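Local coordinates for purine nucleoside phosphorylase (PDB 3KHS), which probably catalyses the reversible phosphorolysis of purine nucleosides in purine salvage, at residues G33-S38 with A270-V275; L24-G29 with L274-I279; S74-K79 with L103-V108. All blocks are in the same frame, centred on the assembly; numbering follows the deposited sequence.

Contact 1: residues G33-S38 with A270-V275; sequences GKIGDS and ALVKLV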
loop_
_atom_site.group_PDB
_atom_site.type_symbol
_atom_site.label_atom_id
_atom_site.label_comp_id
_atom_site.label_asym_id
_atom_site.label_seq_id
_atom_site.Cartn_x
_atom_site.Cartn_y
_atom_site.Cartn_z
ATOM N N GLY B 33 10.599 17.460 21.642
ATOM C CA GLY B 33 11.917 18.042 21.447
ATOM C C GLY B 33 12.704 18.292 22.722
ATOM O O GLY B 33 13.897 17.997 22.797
ATOM N N LYS B 34 12.042 18.837 23.732
ATOM C CA LYS B 34 12.699 19.134 25.001
ATOM C C LYS B 34 13.660 18.035 25.459
ATOM O O LYS B 34 14.615 18.309 26.161
ATOM C CB LYS B 34 11.644 19.386 26.084
ATOM C CG LYS B 34 10.765 20.609 25.854
ATOM C CD LYS B 34 11.333 21.872 26.508
ATOM C CE LYS B 34 10.364 23.058 26.347
ATOM N NZ LYS B 34 10.804 24.320 27.041
ATOM N N ILE B 35 13.405 16.796 25.058
ATOM C CA ILE B 35 14.255 15.684 25.446
ATOM C C ILE B 35 15.722 15.993 25.152
ATOM O O ILE B 35 16.616 15.560 25.876
ATOM C CB ILE B 35 13.887 14.401 24.661
ATOM C CG1 ILE B 35 12.443 13.994 24.918
ATOM C CG2 ILE B 35 14.815 13.266 25.053
ATOM C CD1 ILE B 35 12.078 12.653 24.274
ATOM N N GLY B 36 15.950 16.741 24.075
ATOM C CA GLY B 36 17.293 17.087 23.652
ATOM C C GLY B 36 18.092 17.977 24.580
ATOM O O GLY B 36 19.317 17.883 24.625
ATOM N N ASP B 37 17.408 18.849 25.312
ATOM C CA ASP B 37 18.073 19.746 26.241
ATOM C C ASP B 37 18.782 18.927 27.308
ATOM O O ASP B 37 19.627 19.439 28.031
ATOM C CB ASP B 37 17.061 20.661 26.926
ATOM C CG ASP B 37 16.163 21.390 25.943
ATOM O OD1 ASP B 37 16.616 21.673 24.798
ATOM O OD2 ASP B 37 15.006 21.689 26.338
ATOM N N SER B 38 18.435 17.653 27.402
ATOM C CA SER B 38 19.046 16.782 28.386
ATOM C C SER B 38 20.496 16.416 28.087
ATOM O O SER B 38 21.188 15.866 28.945
ATOM C CB SER B 38 18.230 15.505 28.514
ATOM O OG SER B 38 16.981 15.800 29.098
ATOM N N ALA B 270 12.107 12.576 31.541
ATOM C CA ALA B 270 12.544 11.872 32.737
ATOM C C ALA B 270 12.677 10.381 32.453
ATOM O O ALA B 270 13.684 9.755 32.803
ATOM C CB ALA B 270 11.551 12.099 33.859
ATOM N N LEU B 271 11.656 9.812 31.819
ATOM C CA LEU B 271 11.655 8.385 31.483
ATOM C C LEU B 271 12.863 7.994 30.633
ATOM O O LEU B 271 13.544 7.017 30.923
ATOM C CB LEU B 271 10.360 8.011 30.737
ATOM C CG LEU B 271 10.188 6.569 30.199
ATOM C CD1 LEU B 271 10.306 5.576 31.311
ATOM C CD2 LEU B 271 8.830 6.391 29.541
ATOM N N VAL B 272 13.114 8.754 29.572
ATOM C CA VAL B 272 14.238 8.491 28.683
ATOM C C VAL B 272 15.581 8.566 29.429
ATOM O O VAL B 272 16.459 7.727 29.215
ATOM C CB VAL B 272 14.239 9.510 27.463
ATOM C CG1 VAL B 272 15.490 9.329 26.605
ATOM C CG2 VAL B 272 13.023 9.260 26.575
ATOM N N LYS B 273 15.730 9.565 30.305
ATOM C CA LYS B 273 16.962 9.727 31.069
ATOM C C LYS B 273 17.197 8.541 31.991
ATOM O O LYS B 273 18.292 7.958 31.994
ATOM C CB LYS B 273 16.933 11.026 31.875
ATOM C CG LYS B 273 16.884 12.259 30.994
ATOM C CD LYS B 273 16.950 13.576 31.774
ATOM C CE LYS B 273 18.215 13.675 32.625
ATOM N NZ LYS B 273 18.334 15.012 33.290
ATOM N N LEU B 274 16.169 8.159 32.747
ATOM C CA LEU B 274 16.307 7.031 33.663
ATOM C C LEU B 274 16.628 5.765 32.885
ATOM O O LEU B 274 17.388 4.920 33.353
ATOM C CB LEU B 274 15.024 6.816 34.480
ATOM C CG LEU B 274 15.171 6.430 35.966
ATOM C CD1 LEU B 274 13.836 5.876 36.437
ATOM C CD2 LEU B 274 16.293 5.387 36.191
ATOM N N VAL B 275 16.050 5.637 31.696
ATOM C CA VAL B 275 16.269 4.457 30.856
ATOM C C VAL B 275 17.727 4.413 30.391
ATOM O O VAL B 275 18.350 3.352 30.318
ATOM C CB VAL B 275 15.317 4.474 29.613
ATOM C CG1 VAL B 275 15.744 3.443 28.602
ATOM C CG2 VAL B 275 13.896 4.185 30.050
#
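Ile35 comes opposite Val272 with their CA atoms 7.9 Å apart, and Ser38 comes opposite Lys273 with their CA atoms 7.8 Å apart, so a short helical turn at 33-38 runs beside the long helix 257-279. The turn keeps helical backbone angles and bonds back over three residues, as in Gly36 N to Gly33 O at 2.7 Å. Two of its side chains make the contact, one greasy and one polar. The CB of Ile35 leaves the backbone at a slant to the helix, but with CD1 stretched out (chi2 -174°) the end of the chain lies 4.2 Å from CG2 of Val272. Val272 has its own CB directed toward the turn, and both residues are buried.

The turn belongs to the loop between strands 24-28 and 42-46, and it starts at the last glycine of the glycine-rich segment that follows the first of these strands. In related PNPs that segment contributes to the phosphate site. Here the loop leans on the C-terminal helix: Lys34 touches Glu262 and Ser265, while Ile35 and Ser38 both touch Thr269. On another side of the same helix, Leu271 and Val275 pack on strand 231-241.

Nearer the surface, Ser38 turns toward the helix and sets OG beside the hydrocarbon part of Lys273, 3.5 Å from CD, with its CB 4.0 Å from the same carbon. The lysine chain bends at chi3 (58°), so it is the methylene elbow of Lys273, not its NZ, that lies against the serine hydroxyl.

Contact 2: residues L24-G29 with L274-I279; sequences LGIVCG and LVIEKI
Leu24 and Ile276 carry most of this buried contact, meeting where the start of strand 24-28 faces the last turns of helix 257-279. Both have their CB directed toward the other segment. Leu24 works as a fork: CD2 reaches Ile276, coming within 3.5 Å of CD1 and 3.9 Å of CG1, while CD1 takes the neighbouring turn and lies 3.8 Å from CD1 of Ile279. Its chi2 of 115°, away from the usual staggered values, rotates the fork so that one methyl faces each isoleucine.

This is a helix laid on a sheet in the alpha/beta fold of the phosphorylases. Strand 24-28 runs between strands 73-79 and 107-116, parallel to both, and the helix passes over it nearly antiparallel (162°) with the axes 11.4 Å apart. Both neighbouring strands join the layer, since Val73 touches Leu24 and Ile276, and Ile107 touches Leu24 and Ile279.

With chi2 at 179°, CG1 and CD1 of Ile276 run out from the helix, and CD1 makes its closest contacts with the strand. Besides the leucine methyl, that atom meets CD1 of Ile26 at 4.0 Å, the two side chains crossing at about a right angle.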
loop_
_atom_site.group_PDB
_atom_site.type_symbol
_atom_site.label_atom_id
_atom_site.label_comp_id
_atom_site.label_asym_id
_atom_site.label_seq_id
_atom_site.Cartn_x
_atom_site.Cartn_y
_atom_site.Cartn_z
ATOM N N LEU B 24 24.633 5.808 21.848
ATOM C CA LEU B 24 23.190 5.725 21.979
ATOM C C LEU B 24 22.519 6.824 21.161
ATOM O O LEU B 24 22.956 7.983 21.166
ATOM C CB LEU B 24 22.738 5.864 23.434
ATOM C CG LEU B 24 21.202 5.904 23.524
ATOM C CD1 LEU B 24 20.697 4.700 24.268
ATOM C CD2 LEU B 24 20.765 7.171 24.187
ATOM N N GLY B 25 21.450 6.463 20.469
ATOM C CA GLY B 25 20.735 7.445 19.667
ATOM C C GLY B 25 19.317 7.712 20.153
ATOM O O GLY B 25 18.657 6.844 20.718
ATOM N N ILE B 26 18.834 8.923 19.929
ATOM C CA ILE B 26 17.486 9.287 20.347
ATOM C C ILE B 26 16.779 10.006 19.197
ATOM O O ILE B 26 17.377 10.854 18.543
ATOM C CB ILE B 26 17.477 10.275 21.558
ATOM C CG1 ILE B 26 18.371 9.761 22.684
ATOM C CG2 ILE B 26 16.029 10.484 22.061
ATOM C CD1 ILE B 26 18.616 10.793 23.765
ATOM N N VAL B 27 15.511 9.662 18.964
ATOM C CA VAL B 27 14.702 10.301 17.924
ATOM C C VAL B 27 13.531 10.922 18.676
ATOM O O VAL B 27 12.757 10.197 19.304
ATOM C CB VAL B 27 14.108 9.271 16.925
ATOM C CG1 VAL B 27 13.408 10.002 15.759
ATOM C CG2 VAL B 27 15.178 8.370 16.395
ATOM N N CYS B 28 13.400 12.246 18.634
ATOM C CA CYS B 28 12.291 12.913 19.308
ATOM C C CYS B 28 11.066 13.042 18.406
ATOM O O CYS B 28 11.131 13.618 17.308
ATOM C CB CYS B 28 12.687 14.318 19.754
ATOM S SG CYS B 28 14.099 14.326 20.828
ATOM N N GLY B 29 9.940 12.528 18.885
ATOM C CA GLY B 29 8.719 12.615 18.114
ATOM C C GLY B 29 8.070 13.975 18.210
ATOM O O GLY B 29 8.707 14.942 18.642
ATOM N N LEU B 274 16.169 8.159 32.747
ATOM C CA LEU B 274 16.307 7.031 33.663
ATOM C C LEU B 274 16.628 5.765 32.885
ATOM O O LEU B 274 17.388 4.920 33.353
ATOM C CB LEU B 274 15.024 6.816 34.480
ATOM C CG LEU B 274 15.171 6.430 35.966
ATOM C CD1 LEU B 274 13.836 5.876 36.437
ATOM C CD2 LEU B 274 16.293 5.387 36.191
ATOM N N VAL B 275 16.050 5.637 31.696
ATOM C CA VAL B 275 16.269 4.457 30.856
ATOM C C VAL B 275 17.727 4.413 30.391
ATOM O O VAL B 275 18.350 3.352 30.318
ATOM C CB VAL B 275 15.317 4.474 29.613
ATOM C CG1 VAL B 275 15.744 3.443 28.602
ATOM C CG2 VAL B 275 13.896 4.185 30.050
ATOM N N ILE B 276 18.262 5.583 30.080
ATOM C CA ILE B 276 19.628 5.678 29.621
ATOM C C ILE B 276 20.554 5.325 30.783
ATOM O O ILE B 276 21.612 4.728 30.584
ATOM C CB ILE B 276 19.918 7.099 29.073
ATOM C CG1 ILE B 276 19.195 7.272 27.730
ATOM C CG2 ILE B 276 21.422 7.334 28.947
ATOM C CD1 ILE B 276 19.361 8.644 27.077
ATOM N N GLU B 277 20.155 5.674 32.001
ATOM C CA GLU B 277 20.984 5.340 33.150
ATOM C C GLU B 277 21.081 3.821 33.292
ATOM O O GLU B 277 22.171 3.289 33.445
ATOM C CB GLU B 277 20.419 5.944 34.431
ATOM C CG GLU B 277 21.394 5.911 35.591
ATOM C CD GLU B 277 20.781 6.455 36.864
ATOM O OE1 GLU B 277 20.096 7.505 36.796
ATOM O OE2 GLU B 277 20.993 5.835 37.936
ATOM N N LYS B 278 19.948 3.123 33.232
ATOM C CA LYS B 278 19.929 1.657 33.337
ATOM C C LYS B 278 20.712 0.991 32.203
ATOM O O LYS B 278 21.229 -0.118 32.363
ATOM C CB LYS B 278 18.485 1.127 33.317
ATOM C CG LYS B 278 17.658 1.579 34.500
ATOM C CD LYS B 278 16.178 1.334 34.297
ATOM C CE LYS B 278 15.420 1.532 35.591
ATOM N NZ LYS B 278 15.821 0.489 36.611
ATOM N N ILE B 279 20.777 1.660 31.052
ATOM C CA ILE B 279 21.501 1.148 29.894
ATOM C C ILE B 279 23.014 1.226 30.100
ATOM O O ILE B 279 23.750 0.335 29.678
ATOM C CB ILE B 279 21.144 1.951 28.625
ATOM C CG1 ILE B 279 19.673 1.751 28.279
ATOM C CG2 ILE B 279 22.013 1.510 27.464
ATOM C CD1 ILE B 279 19.211 2.529 27.049
#

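Contact 3: residues S74-K79 with L103-V108; sequences SCVCMK and LGVKIV
Val76 sits mid-strand in 73-79, its CA 8.3 Å from CA of Val105 and 9.1 Å from CA of Leu103, while the other segment is still turning from a helix into a strand. That turn ends helix 95-102 in a Schellman motif: Gly104 takes a positive phi of 97°, a value that suits glycine, and the chain then swings through Val105 and Lys106 into strand 107-116.

All the touching is done by three aliphatic side chains, each buried and each aimed at the opposite segment. Val76 offers one methyl to each partner. CG1, held between the backbone N and the carbonyl carbon (chi1 53°), meets CG2 of Val105 at 3.8 Å, the two valines crossing at about a right angle. CG2 is turned to the other partner and lies 4.2 Å from CD1 of Leu103. The strand residue is thus lodged against both the end of the helix and the loop that leaves it. Phe100 extends the apolar cluster along helix 95-102, touching Val76, Met78 and Val108, and Leu65 and Phe67 of strand 64-70 also pack on Val76.

The backbones of the two segments are not paired with each other. Strand 24-28 lies between them, Leu24 and Ile26 bonding to Val76 on one edge and Gly25 to Ile107 on the other. Strand 73-79, helix 95-102 and strand 107-116 therefore make a beta-alpha-beta crossover that steps over one parallel strand, a connection characteristic of alpha/beta folds.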
loop_
_atom_site.group_PDB
_atom_site.type_symbol
_atom_site.label_atom_id
_atom_site.label_comp_id
_atom_site.label_asym_id
_atom_site.label_seq_id
_atom_site.Cartn_x
_atom_site.Cartn_y
_atom_site.Cartn_z
ATOM N N SER B 74 27.499 8.886 25.788
ATOM C CA SER B 74 27.560 9.797 24.647
ATOM C C SER B 74 26.389 9.444 23.715
ATOM O O SER B 74 26.235 8.298 23.246
ATOM C CB SER B 74 28.895 9.669 23.918
ATOM O OG SER B 74 29.187 8.311 23.686
ATOM N N CYS B 75 25.559 10.441 23.461
ATOM C CA CYS B 75 24.374 10.255 22.637
ATOM C C CYS B 75 24.321 11.233 21.470
ATOM O O CYS B 75 24.980 12.291 21.477
ATOM C CB CYS B 75 23.090 10.496 23.482
ATOM S SG CYS B 75 22.912 9.684 25.116
ATOM N N VAL B 76 23.509 10.855 20.482
ATOM C CA VAL B 76 23.208 11.691 19.328
ATOM C C VAL B 76 21.677 11.737 19.390
ATOM O O VAL B 76 21.027 10.699 19.497
ATOM C CB VAL B 76 23.685 11.084 17.968
ATOM C CG1 VAL B 76 23.186 9.706 17.797
ATOM C CG2 VAL B 76 23.173 11.945 16.825
ATOM N N CYS B 77 21.111 12.940 19.363
ATOM C CA CYS B 77 19.670 13.100 19.451
ATOM C C CYS B 77 19.075 13.846 18.270
ATOM O O CYS B 77 19.516 14.943 17.937
ATOM C CB CYS B 77 19.308 13.849 20.727
ATOM S SG CYS B 77 17.538 14.345 20.884
ATOM N N MET B 78 18.075 13.231 17.640
ATOM C CA MET B 78 17.359 13.818 16.517
ATOM C C MET B 78 16.214 14.652 17.075
ATOM O O MET B 78 15.324 14.120 17.731
ATOM C CB MET B 78 16.774 12.717 15.617
ATOM C CG MET B 78 17.743 12.142 14.527
ATOM S SD MET B 78 17.024 10.890 13.448
ATOM C CE MET B 78 16.120 11.857 12.259
ATOM N N LYS B 79 16.251 15.961 16.849
ATOM C CA LYS B 79 15.170 16.836 17.279
ATOM C C LYS B 79 14.312 17.037 16.028
ATOM O O LYS B 79 14.465 18.019 15.314
ATOM C CB LYS B 79 15.711 18.179 17.789
ATOM C CG LYS B 79 16.167 18.133 19.248
ATOM C CD LYS B 79 16.485 19.499 19.808
ATOM C CE LYS B 79 15.230 20.284 20.154
ATOM N NZ LYS B 79 15.543 21.456 21.056
ATOM N N LEU B 103 27.552 6.007 12.472
ATOM C CA LEU B 103 28.181 6.767 13.552
ATOM C C LEU B 103 28.638 5.844 14.670
ATOM O O LEU B 103 29.351 6.273 15.571
ATOM C CB LEU B 103 27.199 7.758 14.172
ATOM C CG LEU B 103 26.856 9.060 13.479
ATOM C CD1 LEU B 103 25.778 9.758 14.279
ATOM C CD2 LEU B 103 28.078 9.929 13.386
ATOM N N GLY B 104 28.201 4.589 14.620
ATOM C CA GLY B 104 28.565 3.640 15.657
ATOM C C GLY B 104 27.518 3.478 16.751
ATOM O O GLY B 104 27.802 2.865 17.788
ATOM N N VAL B 105 26.312 4.013 16.536
ATOM C CA VAL B 105 25.271 3.870 17.546
ATOM C C VAL B 105 24.890 2.407 17.705
ATOM O O VAL B 105 24.798 1.664 16.744
ATOM C CB VAL B 105 24.006 4.677 17.226
ATOM C CG1 VAL B 105 22.960 4.405 18.298
ATOM C CG2 VAL B 105 24.321 6.161 17.208
ATOM N N LYS B 106 24.681 1.992 18.946
ATOM C CA LYS B 106 24.321 0.605 19.217
ATOM C C LYS B 106 22.887 0.453 19.691
ATOM O O LYS B 106 22.267 -0.569 19.457
ATOM C CB LYS B 106 25.313 -0.002 20.224
ATOM C CG LYS B 106 26.647 -0.313 19.576
ATOM C CD LYS B 106 27.697 -0.643 20.620
ATOM C CE LYS B 106 29.059 -0.978 19.998
ATOM N NZ LYS B 106 30.056 -1.421 21.041
ATOM N N ILE B 107 22.366 1.491 20.332
ATOM C CA ILE B 107 21.000 1.463 20.826
ATOM C C ILE B 107 20.269 2.727 20.394
ATOM O O ILE B 107 20.831 3.825 20.443
ATOM C CB ILE B 107 20.972 1.371 22.359
ATOM C CG1 ILE B 107 21.621 0.057 22.808
ATOM C CG2 ILE B 107 19.538 1.487 22.858
ATOM C CD1 ILE B 107 21.876 -0.016 24.318
ATOM N N VAL B 108 19.029 2.571 19.944
ATOM C CA VAL B 108 18.250 3.731 19.530
ATOM C C VAL B 108 16.937 3.808 20.331
ATOM O O VAL B 108 16.199 2.826 20.436
ATOM C CB VAL B 108 17.939 3.683 18.023
ATOM C CG1 VAL B 108 16.997 4.837 17.631
ATOM C CG2 VAL B 108 19.237 3.755 17.215
#

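How the contacts relate
From the N terminus, strand 24-28 comes first, and contact 2 ties it to the end of helix 257-279, closing the longest loop. The chain then enters 33-38, which contact 1 fixes about one turn earlier on that helix. Since 33-38 follows 24-29 and 270-275 comes before most of 274-279, contact 1 largely nests within contact 2, the two overlapping at Leu274 and Val275. Contact 3 closes a short local loop inside both. Contacts 2 and 3 share a sheet through strand 24-28 and its two parallel neighbours, while Cys28 against Ile35 and Cys77 against Gly36 link the sheet to the turn of contact 1.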